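Local coordinates for protein ribonuclease H (Uncultured organism, PDB 4IBN) that probably cleaves the RNA strand of RNA-DNA hybrids endonucleolytically with the help of magnesium, leaving 5'-phosphomonoester ends, at residues N155-H160 with S178-W183; V17-D22 with A38-E43; R56-S61 with T170-L175; S24-G29 with L161-A166; R90-T95 with E142-R147. All blocks are in the same frame, centred on the assembly; numbering follows the deposited sequence.

The five contacts assemble an RNase H fold: a central mixed sheet with helices packed against it. Contacts 2 and 5 lie within the sheet, about 9 Å apart between centres, joined where strand 16-25 pairs with strand 90-95. Contact 3 lines strand 53-62, the neighbour of strand 34-45, with the loop after helix 153-168. That helix serves contacts 1 and 4, whose centres are about 15 Å apart. Along the chain, contact 2 closes before contacts 1, 3 and 5 and crosses contact 4; contact 5 is nested inside the loops closed by contacts 3 and 4, while contact 1 crosses both. Helix 153-168 and the segment after it are thus tied back to strands 16-25 and 53-62.

Contact 1 of 5, residues N155-H160 with S178-W183; sequences NEYANH and SGYEEW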
# COMPACT_ATOMS: atom_id res chain seq x y z
N ASN A 155 -3.15 -2.12 -10.40
CA ASN A 155 -1.75 -1.96 -10.07
C ASN A 155 -1.09 -0.94 -10.97
O ASN A 155 -0.35 -0.17 -10.51
CB ASN A 155 -1.00 -3.26 -10.16
CG ASN A 155 0.50 -3.07 -10.11
OD1 ASN A 155 1.05 -2.97 -9.06
ND2 ASN A 155 1.13 -3.03 -11.25
N GLU A 156 -1.39 -0.98 -12.24
CA GLU A 156 -0.85 -0.02 -13.16
C GLU A 156 -1.34 1.38 -12.89
O GLU A 156 -0.64 2.28 -13.14
CB GLU A 156 -0.96 -0.44 -14.64
CG GLU A 156 -0.38 -1.80 -14.93
CD GLU A 156 0.45 -1.91 -16.21
OE1 GLU A 156 0.87 -0.89 -16.72
OE2 GLU A 156 0.62 -3.01 -16.75
N TYR A 157 -2.58 1.52 -12.44
CA TYR A 157 -3.06 2.83 -12.06
C TYR A 157 -2.28 3.35 -10.87
O TYR A 157 -1.89 4.47 -10.79
CB TYR A 157 -4.56 2.84 -11.76
CG TYR A 157 -5.05 4.19 -11.34
CD1 TYR A 157 -5.45 4.45 -10.06
CD2 TYR A 157 -5.04 5.23 -12.21
CE1 TYR A 157 -5.83 5.69 -9.67
CE2 TYR A 157 -5.42 6.46 -11.84
CZ TYR A 157 -5.83 6.70 -10.57
OH TYR A 157 -6.24 7.92 -10.17
N ALA A 158 -2.06 2.46 -9.92
CA ALA A 158 -1.37 2.86 -8.71
C ALA A 158 0.02 3.32 -9.05
O ALA A 158 0.50 4.22 -8.46
CB ALA A 158 -1.33 1.75 -7.70
N ASN A 159 0.63 2.66 -9.99
CA ASN A 159 1.95 3.08 -10.43
C ASN A 159 1.89 4.45 -11.07
O ASN A 159 2.73 5.30 -10.86
CB ASN A 159 2.55 2.09 -11.42
CG ASN A 159 3.93 2.48 -11.86
OD1 ASN A 159 4.86 2.34 -11.15
ND2 ASN A 159 4.05 2.91 -13.05
N HIS A 160 0.84 4.65 -11.84
CA HIS A 160 0.65 5.94 -12.46
C HIS A 160 0.53 7.00 -11.37
O HIS A 160 1.02 8.07 -11.52
CB HIS A 160 -0.61 5.94 -13.31
CG HIS A 160 -1.24 7.28 -13.45
ND1 HIS A 160 -0.85 8.17 -14.41
CD2 HIS A 160 -2.25 7.86 -12.79
CE1 HIS A 160 -1.57 9.26 -14.30
NE2 HIS A 160 -2.44 9.09 -13.34
N SER A 178 -11.20 9.41 -6.77
CA SER A 178 -10.27 8.75 -7.64
C SER A 178 -10.25 9.18 -9.08
O SER A 178 -11.23 9.46 -9.64
CB SER A 178 -10.43 7.24 -7.59
OG SER A 178 -9.46 6.59 -8.33
N GLY A 179 -9.09 9.10 -9.66
CA GLY A 179 -8.93 9.33 -11.07
C GLY A 179 -8.99 8.06 -11.91
O GLY A 179 -8.77 8.10 -13.06
N TYR A 180 -9.30 6.95 -11.28
CA TYR A 180 -9.16 5.69 -11.97
C TYR A 180 -10.00 5.63 -13.23
O TYR A 180 -9.57 5.20 -14.22
CB TYR A 180 -9.57 4.49 -11.09
CG TYR A 180 -9.53 3.21 -11.90
CD1 TYR A 180 -8.35 2.55 -12.09
CD2 TYR A 180 -10.63 2.72 -12.52
CE1 TYR A 180 -8.27 1.46 -12.86
CE2 TYR A 180 -10.55 1.62 -13.28
CZ TYR A 180 -9.38 1.00 -13.45
OH TYR A 180 -9.26 -0.06 -14.23
N GLU A 181 -11.23 6.06 -13.15
CA GLU A 181 -12.10 5.89 -14.28
C GLU A 181 -11.67 6.69 -15.49
O GLU A 181 -11.79 6.26 -16.57
CB GLU A 181 -13.53 6.20 -13.87
CG GLU A 181 -14.12 5.08 -13.02
CD GLU A 181 -13.74 5.15 -11.53
OE1 GLU A 181 -13.08 6.11 -11.12
OE2 GLU A 181 -14.15 4.26 -10.79
N GLU A 182 -11.22 7.89 -15.26
CA GLU A 182 -10.72 8.71 -16.34
C GLU A 182 -9.44 8.10 -16.93
O GLU A 182 -9.28 8.03 -18.09
CB GLU A 182 -10.54 10.15 -15.89
CG GLU A 182 -11.83 10.87 -15.47
CD GLU A 182 -12.76 11.30 -16.65
OE1 GLU A 182 -12.46 11.10 -17.84
OE2 GLU A 182 -13.82 11.85 -16.38
N TRP A 183 -8.56 7.62 -16.08
CA TRP A 183 -7.34 6.99 -16.54
C TRP A 183 -7.65 5.75 -17.41
O TRP A 183 -7.02 5.48 -18.36
CB TRP A 183 -6.46 6.57 -15.34
CG TRP A 183 -5.23 5.76 -15.64
CD1 TRP A 183 -4.01 6.22 -15.94
CD2 TRP A 183 -5.13 4.35 -15.63
NE1 TRP A 183 -3.16 5.21 -16.16
CE2 TRP A 183 -3.82 4.04 -15.95
CE3 TRP A 183 -6.00 3.32 -15.35
CZ2 TRP A 183 -3.39 2.75 -16.02
CZ3 TRP A 183 -5.58 2.08 -15.45
CH2 TRP A 183 -4.28 1.78 -15.75
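Y157 of helix 153-168 drives its ring between Y180 and W183 at the start of the following short helix. Its CG stands anti to the backbone N (chi1 179°), which carries the ring toward helix 180-184. CB lies over the six-membered ring of W183, 3.9 Å from its centroid, as a CH-pi contact. Next, CG meets CD1 of Y180 at 3.8 Å, part of a T-shaped pair in which the edge of Y180 faces the Y157 ring with planes 84° apart. CD2 presses on the indole, 3.5 Å from CG of W183, putting the tyrosine edge against the tryptophan face. CE2 has CB of W183 at 3.7 Å, and CA of Y180 rests over the ring face. With H160, whose imidazole has W183 CD1 over its centre, these residues form an aromatic cluster joining the last long helix of the RNase H fold to helix 180-184. Were W183 replaced by an alanine, CB and CD2 of Y157 would probably lose their flat support and the H160 ring its cover. At the tip, OH lies 3.1 Å from N of G179, the N-cap residue, and bonds to D57, which also takes the G179 N-H. Tyrosine suits a place greasy along the ring and polar at its end. Nearby, S178 OG accepts from Y180 N at 3.0 Å, making an ST turn, and bonds to D57 as well.

Contact 2 of 5, residues V17-D22 with A38-E43; sequences VAVYAD and AGVLVE
Strands 17-22 and 38-43 run antiparallel, their directions 165° apart, and pair A18 with E43, Y20 with L41 and D22 with G39 through two backbone hydrogen bonds each, the shortest being 2.8 Å from E43 N to A18 O. Between these lie the non-hydrogen-bonded pairs V19-V42 and A21-V40. On their face, beta-branched valines suit the extended chain: CG1 of V19 meets CG1 of V40 at 3.7 Å, and helix 67-82 packs on V40 and A21. At the strand end, CB of V17 touches CG1 of V42 at 4.0 Å. The face carrying Y20 and E43 is more polar. Y20 CG is anti to the carbonyl carbon (chi1 -60°), which lays the ring along the sheet toward E43; its CE2 comes within 3.9 Å of E43 CD, with ring and carboxylate planes 66° apart. A water at the ring edge bonds Y20 OH at 2.6 Å and E43 OE1 at 2.7 Å. D22 lies close to D96, consistent with the acidic metal site of this family. The paired backbones satisfy each other, the intervening residues bond to the flanking strands, and the E43 carboxylate, whose OE2 forms a salt bridge with R55 and a hydrogen bond with Q154, probably depends on R55 to balance its charge.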
# COMPACT_ATOMS: atom_id res chain seq x y z
N VAL A 17 -12.40 -3.47 2.19
CA VAL A 17 -11.89 -2.76 1.05
C VAL A 17 -10.77 -3.50 0.37
O VAL A 17 -10.16 -4.32 0.96
CB VAL A 17 -11.36 -1.38 1.41
CG1 VAL A 17 -12.46 -0.45 1.87
CG2 VAL A 17 -10.31 -1.43 2.43
N ALA A 18 -10.54 -3.17 -0.90
CA ALA A 18 -9.42 -3.70 -1.61
C ALA A 18 -8.53 -2.55 -1.97
O ALA A 18 -8.96 -1.63 -2.54
CB ALA A 18 -9.85 -4.45 -2.85
N VAL A 19 -7.26 -2.68 -1.61
CA VAL A 19 -6.28 -1.65 -1.76
C VAL A 19 -5.19 -2.10 -2.72
O VAL A 19 -4.81 -3.20 -2.67
CB VAL A 19 -5.66 -1.37 -0.41
CG1 VAL A 19 -4.48 -0.50 -0.55
CG2 VAL A 19 -6.70 -0.75 0.49
N TYR A 20 -4.80 -1.21 -3.63
CA TYR A 20 -3.80 -1.51 -4.61
C TYR A 20 -2.75 -0.43 -4.53
O TYR A 20 -3.05 0.67 -4.76
CB TYR A 20 -4.39 -1.54 -6.04
CG TYR A 20 -5.47 -2.58 -6.19
CD1 TYR A 20 -5.15 -3.83 -6.57
CD2 TYR A 20 -6.78 -2.29 -5.92
CE1 TYR A 20 -6.10 -4.77 -6.67
CE2 TYR A 20 -7.72 -3.22 -6.04
CZ TYR A 20 -7.37 -4.48 -6.40
OH TYR A 20 -8.28 -5.48 -6.53
N ALA A 21 -1.53 -0.82 -4.22
CA ALA A 21 -0.48 0.12 -3.93
C ALA A 21 0.74 -0.08 -4.81
O ALA A 21 0.96 -1.14 -5.26
CB ALA A 21 -0.09 -0.01 -2.51
N ASP A 22 1.45 1.00 -5.09
CA ASP A 22 2.70 0.95 -5.84
C ASP A 22 3.60 2.09 -5.44
O ASP A 22 3.20 2.95 -4.79
CB ASP A 22 2.53 0.96 -7.35
CG ASP A 22 3.80 0.59 -8.07
OD1 ASP A 22 4.38 -0.39 -7.74
OD2 ASP A 22 4.28 1.31 -8.90
N ALA A 38 4.55 7.33 -3.72
CA ALA A 38 3.75 6.18 -3.37
C ALA A 38 2.31 6.46 -3.78
O ALA A 38 1.80 7.51 -3.52
CB ALA A 38 3.80 5.92 -1.88
N GLY A 39 1.71 5.51 -4.47
CA GLY A 39 0.35 5.62 -4.94
C GLY A 39 -0.53 4.49 -4.46
O GLY A 39 -0.13 3.38 -4.49
N VAL A 40 -1.72 4.84 -3.99
CA VAL A 40 -2.67 3.87 -3.49
C VAL A 40 -4.08 4.10 -4.04
O VAL A 40 -4.58 5.16 -3.96
CB VAL A 40 -2.77 3.97 -2.00
CG1 VAL A 40 -3.68 2.95 -1.46
CG2 VAL A 40 -1.45 3.85 -1.38
N LEU A 41 -4.70 3.05 -4.58
CA LEU A 41 -6.10 3.07 -4.95
C LEU A 41 -6.87 2.22 -3.94
O LEU A 41 -6.50 1.13 -3.70
CB LEU A 41 -6.27 2.45 -6.32
CG LEU A 41 -7.67 2.17 -6.81
CD1 LEU A 41 -8.47 3.41 -6.99
CD2 LEU A 41 -7.69 1.36 -8.06
N VAL A 42 -7.95 2.78 -3.39
CA VAL A 42 -8.83 2.03 -2.50
C VAL A 42 -10.16 1.79 -3.18
O VAL A 42 -10.76 2.72 -3.61
CB VAL A 42 -9.10 2.81 -1.19
CG1 VAL A 42 -9.90 1.99 -0.22
CG2 VAL A 42 -7.80 3.22 -0.53
N GLU A 43 -10.58 0.56 -3.28
CA GLU A 43 -11.85 0.20 -3.83
C GLU A 43 -12.82 -0.19 -2.74
O GLU A 43 -12.44 -0.85 -1.85
CB GLU A 43 -11.73 -0.98 -4.79
CG GLU A 43 -10.92 -0.66 -6.01
CD GLU A 43 -11.12 -1.61 -7.17
OE1 GLU A 43 -11.68 -2.67 -6.94
OE2 GLU A 43 -10.72 -1.27 -8.27
O HOH W 1 -10.81 -5.27 -6.80

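Contact 3 of 5, residues R56-S61 with T170-L175; sequences RDVWVS and TQSGGL
W59 and S172 meet twice, through ring and through backbone. The indole leaves the strand with CG between the backbone N and the carbonyl carbon (chi1 68°), and this folds it over the incoming loop. CB of S172 sits above the six-membered ring, 3.5 Å from its centroid and nearly on the ring normal, a CH-pi contact that a small side chain such as serine can make at close range. S172 adopts a like torsion (chi1 64°), bringing OG round to accept from W59 N at 3.0 Å while its own proton goes to the carbonyl of G174 in that carbonyl's plane, on a lone pair. The hydroxyl thus stands in where a paired strand would offer a carbonyl, and S172 N returns a bond to W59 O at 3.0 Å. The loop runs along strand 53-62 at the border of the RNase H sheet, ahead of the short strand 176-177. A water links W59 O with N of G173. Backbone angles at G173 and G174 would crowd any CB against the preceding carbonyl, which explains both glycines. Farther along, NE1 of W59 donates to OG1 of T170 at 2.9 Å, the oxygen lying 21° out of the indole plane, and S61 OG gives a hydrogen bond to T170 O from above the carbonyl plane. At the other end, CD2 of L175 rests on CB of R56 at 3.9 Å.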
# COMPACT_ATOMS: atom_id res chain seq x y z
N ARG A 56 -11.26 5.58 -4.28
CA ARG A 56 -10.53 6.70 -3.74
C ARG A 56 -9.00 6.49 -3.88
O ARG A 56 -8.54 5.41 -3.88
CB ARG A 56 -10.86 6.92 -2.28
CG ARG A 56 -12.29 7.12 -1.98
CD ARG A 56 -12.70 8.48 -2.27
NE ARG A 56 -14.06 8.72 -1.84
CZ ARG A 56 -15.10 8.56 -2.63
NH1 ARG A 56 -14.93 8.24 -3.89
NH2 ARG A 56 -16.30 8.79 -2.17
N ASP A 57 -8.27 7.60 -4.00
CA ASP A 57 -6.83 7.58 -4.15
C ASP A 57 -6.12 8.24 -2.98
O ASP A 57 -6.63 9.14 -2.43
CB ASP A 57 -6.42 8.41 -5.36
CG ASP A 57 -6.94 7.88 -6.70
OD1 ASP A 57 -7.37 6.77 -6.76
OD2 ASP A 57 -6.86 8.60 -7.69
N VAL A 58 -4.90 7.82 -2.69
CA VAL A 58 -4.06 8.49 -1.69
C VAL A 58 -2.59 8.41 -2.09
O VAL A 58 -2.09 7.32 -2.38
CB VAL A 58 -4.24 7.88 -0.29
CG1 VAL A 58 -4.19 6.36 -0.37
CG2 VAL A 58 -3.19 8.41 0.66
N TRP A 59 -1.89 9.54 -2.12
CA TRP A 59 -0.51 9.52 -2.54
C TRP A 59 0.37 10.43 -1.69
O TRP A 59 -0.11 11.34 -1.06
CB TRP A 59 -0.37 9.84 -4.04
CG TRP A 59 -0.71 11.21 -4.42
CD1 TRP A 59 0.11 12.27 -4.46
CD2 TRP A 59 -1.99 11.69 -4.82
NE1 TRP A 59 -0.55 13.37 -4.87
CE2 TRP A 59 -1.85 13.04 -5.10
CE3 TRP A 59 -3.23 11.09 -5.01
CZ2 TRP A 59 -2.90 13.81 -5.50
CZ3 TRP A 59 -4.25 11.86 -5.41
CH2 TRP A 59 -4.09 13.20 -5.66
N VAL A 60 1.65 10.13 -1.72
CA VAL A 60 2.64 10.97 -1.09
C VAL A 60 3.95 10.92 -1.85
O VAL A 60 4.13 10.07 -2.64
CB VAL A 60 2.92 10.56 0.31
CG1 VAL A 60 1.69 10.76 1.14
CG2 VAL A 60 3.38 9.17 0.37
N SER A 61 4.82 11.87 -1.59
CA SER A 61 6.09 11.90 -2.28
C SER A 61 7.22 12.37 -1.38
O SER A 61 6.96 12.96 -0.37
CB SER A 61 6.01 12.80 -3.49
OG SER A 61 5.54 14.05 -3.18
N THR A 170 3.78 16.15 -4.93
CA THR A 170 2.52 16.44 -4.28
C THR A 170 2.13 15.31 -3.34
O THR A 170 2.70 14.28 -3.35
CB THR A 170 1.38 16.59 -5.25
OG1 THR A 170 1.23 15.42 -6.01
CG2 THR A 170 1.70 17.68 -6.20
N GLN A 171 1.12 15.60 -2.52
CA GLN A 171 0.52 14.66 -1.62
C GLN A 171 -0.97 14.89 -1.65
O GLN A 171 -1.41 15.94 -1.91
CB GLN A 171 0.98 14.91 -0.20
CG GLN A 171 2.46 14.96 -0.01
CD GLN A 171 3.04 16.17 -0.61
OE1 GLN A 171 2.49 17.23 -0.45
NE2 GLN A 171 4.13 16.03 -1.33
N SER A 172 -1.75 13.85 -1.41
CA SER A 172 -3.19 14.01 -1.36
C SER A 172 -3.66 14.45 0.02
O SER A 172 -4.63 15.09 0.18
CB SER A 172 -3.88 12.72 -1.81
OG SER A 172 -3.57 11.72 -0.94
N GLY A 173 -2.94 14.04 1.02
CA GLY A 173 -3.28 14.35 2.38
C GLY A 173 -4.23 13.36 2.96
O GLY A 173 -4.53 13.37 4.13
N GLY A 174 -4.69 12.48 2.10
CA GLY A 174 -5.60 11.47 2.54
C GLY A 174 -6.39 10.98 1.36
O GLY A 174 -6.00 11.17 0.27
N LEU A 175 -7.53 10.36 1.63
CA LEU A 175 -8.38 9.83 0.59
C LEU A 175 -9.07 10.92 -0.18
O LEU A 175 -9.74 11.71 0.40
CB LEU A 175 -9.41 8.92 1.20
CG LEU A 175 -8.74 7.72 1.77
CD1 LEU A 175 -9.45 7.11 2.91
CD2 LEU A 175 -8.44 6.71 0.72
O HOH W 2 -1.08 12.23 1.47

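Contact 4 of 5, residues S24-G29 with L161-A166; sequences SCLGNG and LAVTAA
At the C-terminal end of strand 16-25, beside the hairpin turn in the central sheet of the RNase H fold, S24 and L26 lean on helix 153-168 through A162, V163 and A166. No hydrogen bond crosses here; the contact is van der Waals packing. L26 spreads its two methyls over A166 and V163: CD1 lies 3.7 Å from CB of A166, and CD2 lies 3.7 Å from CG1 of V163. Its CG stands anti to the carbonyl carbon (chi1 -57°), which throws the branched end forward onto the helix, where the L26 and V163 side chains cross at about a right angle. V163 divides its own branches in turn, giving CG1 to the leucine and CG2 to the serine, 3.8 Å from S24 OG. A162 and A166, one helical turn apart, both point CB toward the 24-26 chain, and their smallness lets the backbone come close: CB of A162 is 3.8 Å from S24 N. This is helix-on-sheet packing near the turn of the hairpin 16-25/34-45, since S24 and L26 also bond through their backbones to G37 and P35. Cutting L26 back to an alanine is likely to open a gap beside A166 and leave CG1 of V163 without its neighbour. Serine fits at its place because a short side chain keeps the strand near the helix. On the buried side of the same helix, A165 packs on W59 and L161 on D57.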
# COMPACT_ATOMS: atom_id res chain seq x y z
N SER A 24 7.29 4.38 -6.87
CA SER A 24 8.27 4.55 -7.89
C SER A 24 9.22 5.69 -7.57
O SER A 24 8.84 6.67 -7.01
CB SER A 24 7.58 4.85 -9.18
OG SER A 24 8.50 4.83 -10.22
N CYS A 25 10.45 5.54 -8.02
CA CYS A 25 11.41 6.62 -8.03
C CYS A 25 11.65 7.02 -9.48
O CYS A 25 11.45 6.24 -10.36
CB CYS A 25 12.73 6.19 -7.46
SG CYS A 25 12.74 6.05 -5.68
N LEU A 26 12.07 8.24 -9.69
CA LEU A 26 12.36 8.72 -11.00
C LEU A 26 13.79 9.16 -11.12
O LEU A 26 14.22 9.92 -10.35
CB LEU A 26 11.51 9.91 -11.33
CG LEU A 26 10.01 9.84 -11.27
CD1 LEU A 26 9.51 11.24 -11.29
CD2 LEU A 26 9.56 9.12 -12.44
N GLY A 27 14.47 8.73 -12.15
CA GLY A 27 15.80 9.20 -12.39
C GLY A 27 16.85 8.13 -12.32
O GLY A 27 16.55 7.02 -12.16
N ASN A 28 18.09 8.50 -12.50
CA ASN A 28 19.17 7.53 -12.45
C ASN A 28 20.30 7.90 -11.50
O ASN A 28 21.41 7.56 -11.73
CB ASN A 28 19.73 7.24 -13.83
CG ASN A 28 20.43 8.40 -14.41
OD1 ASN A 28 20.41 9.48 -13.86
ND2 ASN A 28 21.08 8.18 -15.53
N GLY A 29 19.97 8.60 -10.44
CA GLY A 29 20.92 8.92 -9.42
C GLY A 29 21.15 7.74 -8.51
O GLY A 29 20.42 6.81 -8.57
N LEU A 161 -0.17 6.68 -10.31
CA LEU A 161 -0.31 7.62 -9.24
C LEU A 161 1.05 7.88 -8.55
O LEU A 161 1.34 8.95 -8.17
CB LEU A 161 -1.28 7.16 -8.16
CG LEU A 161 -2.78 7.23 -8.26
CD1 LEU A 161 -3.37 6.67 -7.00
CD2 LEU A 161 -3.23 8.62 -8.44
N ALA A 162 1.81 6.83 -8.35
CA ALA A 162 3.09 6.97 -7.69
C ALA A 162 4.02 7.85 -8.49
O ALA A 162 4.68 8.64 -7.96
CB ALA A 162 3.72 5.64 -7.51
N VAL A 163 4.05 7.65 -9.78
CA VAL A 163 4.89 8.44 -10.65
C VAL A 163 4.46 9.88 -10.69
O VAL A 163 5.25 10.75 -10.71
CB VAL A 163 5.03 7.86 -12.05
CG1 VAL A 163 5.87 8.74 -12.94
CG2 VAL A 163 5.64 6.53 -11.99
N THR A 164 3.16 10.09 -10.71
CA THR A 164 2.64 11.44 -10.69
C THR A 164 3.06 12.13 -9.41
O THR A 164 3.39 13.25 -9.38
CB THR A 164 1.10 11.42 -10.76
OG1 THR A 164 0.67 10.90 -12.01
CG2 THR A 164 0.56 12.76 -10.60
N ALA A 165 2.97 11.40 -8.31
CA ALA A 165 3.35 11.95 -7.03
C ALA A 165 4.84 12.32 -7.01
O ALA A 165 5.20 13.36 -6.56
CB ALA A 165 3.03 10.99 -5.93
N ALA A 166 5.67 11.46 -7.54
CA ALA A 166 7.08 11.71 -7.56
C ALA A 166 7.41 12.92 -8.42
O ALA A 166 8.24 13.70 -8.11
CB ALA A 166 7.77 10.57 -8.08

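Contact 5 of 5, residues R90-T95 with E142-R147; sequences RVVFTT and EWRWVR
V92 to T95 pair in parallel with E142 to W145, their axes inclined by 22°. Five backbone hydrogen bonds pass to and fro in the staggered fashion of parallel strands, among them R144 N to F93 O at 2.9 Å. The last, V146 N to T95 O, is longer at 3.2 Å and comes from above the carbonyl plane, where the second strand gives way to loop. Charged groups gather beside V92. NE of R144 forms a salt bridge with OE2 of E142 at 3.0 Å; OE2 lies in the guanidinium plane, whereas NE meets it from above the carboxylate plane. CG1 of V92 sits over the centre of the guanidinium, 3.6 Å from CZ of R144, so that a greasy branch supports the flat cation. A water accepts from R144 NH1 and also bonds T94 OG1, while the other carboxylate oxygen of E142 has R206 N. One apolar contact lies on the opposite face: with CG opposite the backbone N (chi1 -170°), the F93 side chain reaches over to W143 and offers it a ring face, F93 CD2 lying 3.7 Å from W143 CZ3 and the ring planes 56° apart. Past the strand end, CG2 of T94 meets CG2 of V146 at 3.8 Å. Strand 140-145 is outermost in the sheet; strand 90-95 is bonded on its other side to strand 16-25, F93 packs on helix 67-82, and W143 lies against helix 98-113.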
# COMPACT_ATOMS: atom_id res chain seq x y z
N ARG A 90 -11.36 -4.63 7.27
CA ARG A 90 -10.76 -5.76 6.62
C ARG A 90 -10.21 -5.28 5.26
O ARG A 90 -10.86 -4.62 4.58
CB ARG A 90 -11.78 -6.85 6.41
CG ARG A 90 -12.16 -7.52 7.65
CD ARG A 90 -13.32 -8.50 7.45
NE ARG A 90 -14.56 -7.77 7.43
CZ ARG A 90 -15.67 -8.23 6.93
NH1 ARG A 90 -15.71 -9.41 6.41
NH2 ARG A 90 -16.75 -7.49 6.93
N VAL A 91 -8.97 -5.61 4.94
CA VAL A 91 -8.31 -5.08 3.78
C VAL A 91 -7.63 -6.18 3.00
O VAL A 91 -6.93 -6.92 3.54
CB VAL A 91 -7.23 -4.05 4.18
CG1 VAL A 91 -6.55 -3.48 2.99
CG2 VAL A 91 -7.84 -2.98 5.05
N VAL A 92 -7.83 -6.19 1.71
CA VAL A 92 -7.00 -6.98 0.85
C VAL A 92 -6.02 -6.01 0.24
O VAL A 92 -6.44 -5.14 -0.43
CB VAL A 92 -7.81 -7.61 -0.27
CG1 VAL A 92 -6.92 -8.40 -1.16
CG2 VAL A 92 -8.86 -8.49 0.29
N PHE A 93 -4.73 -6.18 0.52
CA PHE A 93 -3.72 -5.23 0.09
C PHE A 93 -2.85 -5.90 -0.94
O PHE A 93 -2.20 -6.81 -0.65
CB PHE A 93 -2.87 -4.77 1.30
CG PHE A 93 -1.94 -3.60 1.04
CD1 PHE A 93 -2.22 -2.36 1.50
CD2 PHE A 93 -0.74 -3.78 0.44
CE1 PHE A 93 -1.39 -1.35 1.31
CE2 PHE A 93 0.09 -2.77 0.26
CZ PHE A 93 -0.24 -1.55 0.69
N THR A 94 -2.93 -5.39 -2.16
CA THR A 94 -2.18 -5.93 -3.25
C THR A 94 -1.12 -4.96 -3.76
O THR A 94 -1.40 -3.88 -4.05
CB THR A 94 -3.12 -6.29 -4.46
OG1 THR A 94 -4.12 -7.20 -4.03
CG2 THR A 94 -2.33 -6.91 -5.55
N THR A 95 0.10 -5.44 -3.84
CA THR A 95 1.21 -4.61 -4.22
C THR A 95 2.19 -5.36 -5.08
O THR A 95 2.21 -6.53 -5.03
CB THR A 95 1.94 -4.09 -3.01
OG1 THR A 95 3.05 -3.33 -3.43
CG2 THR A 95 2.37 -5.19 -2.14
N GLU A 142 -5.06 -9.12 4.31
CA GLU A 142 -4.57 -10.19 3.49
C GLU A 142 -3.60 -9.53 2.55
O GLU A 142 -3.97 -8.69 1.83
CB GLU A 142 -5.69 -10.87 2.70
CG GLU A 142 -5.17 -11.84 1.68
CD GLU A 142 -6.22 -12.62 0.92
OE1 GLU A 142 -7.38 -12.53 1.23
OE2 GLU A 142 -5.82 -13.33 0.02
N TRP A 143 -2.36 -9.95 2.61
CA TRP A 143 -1.31 -9.36 1.81
C TRP A 143 -1.13 -10.14 0.52
O TRP A 143 -0.97 -11.32 0.58
CB TRP A 143 0.01 -9.33 2.63
CG TRP A 143 -0.08 -8.60 3.94
CD1 TRP A 143 -0.24 -9.13 5.15
CD2 TRP A 143 -0.00 -7.20 4.13
NE1 TRP A 143 -0.30 -8.17 6.10
CE2 TRP A 143 -0.15 -6.96 5.49
CE3 TRP A 143 0.18 -6.13 3.30
CZ2 TRP A 143 -0.14 -5.70 6.00
CZ3 TRP A 143 0.21 -4.90 3.81
CH2 TRP A 143 0.04 -4.67 5.14
N ARG A 144 -1.18 -9.49 -0.64
CA ARG A 144 -1.08 -10.15 -1.92
C ARG A 144 -0.04 -9.49 -2.80
O ARG A 144 0.01 -8.32 -2.81
CB ARG A 144 -2.40 -10.07 -2.67
CG ARG A 144 -3.54 -10.83 -2.05
CD ARG A 144 -4.68 -10.99 -2.99
NE ARG A 144 -5.85 -11.61 -2.41
CZ ARG A 144 -7.05 -11.55 -2.94
NH1 ARG A 144 -7.24 -10.92 -4.06
NH2 ARG A 144 -8.06 -12.11 -2.34
N TRP A 145 0.76 -10.28 -3.52
CA TRP A 145 1.73 -9.79 -4.48
C TRP A 145 1.27 -10.03 -5.91
O TRP A 145 0.70 -11.04 -6.20
CB TRP A 145 3.08 -10.49 -4.28
CG TRP A 145 4.11 -10.13 -5.25
CD1 TRP A 145 4.73 -8.98 -5.32
CD2 TRP A 145 4.64 -10.92 -6.28
NE1 TRP A 145 5.61 -8.96 -6.31
CE2 TRP A 145 5.57 -10.15 -6.94
CE3 TRP A 145 4.40 -12.20 -6.72
CZ2 TRP A 145 6.27 -10.61 -8.02
CZ3 TRP A 145 5.10 -12.66 -7.79
CH2 TRP A 145 6.02 -11.86 -8.42
N VAL A 146 1.53 -9.07 -6.77
CA VAL A 146 1.42 -9.24 -8.20
C VAL A 146 2.63 -8.64 -8.87
O VAL A 146 3.21 -7.77 -8.34
CB VAL A 146 0.19 -8.51 -8.79
CG1 VAL A 146 -1.09 -9.21 -8.38
CG2 VAL A 146 0.19 -7.11 -8.39
N ARG A 147 2.98 -9.12 -10.04
CA ARG A 147 4.01 -8.45 -10.80
C ARG A 147 3.54 -7.11 -11.28
O ARG A 147 2.50 -6.95 -11.75
CB ARG A 147 4.44 -9.29 -11.99
CG ARG A 147 5.23 -10.55 -11.62
CD ARG A 147 5.51 -11.45 -12.84
NE ARG A 147 4.37 -12.32 -13.09
CZ ARG A 147 3.55 -12.17 -14.10
NH1 ARG A 147 3.80 -11.22 -14.95
NH2 ARG A 147 2.51 -12.93 -14.26
O HOH W 3 -5.53 -9.08 -5.41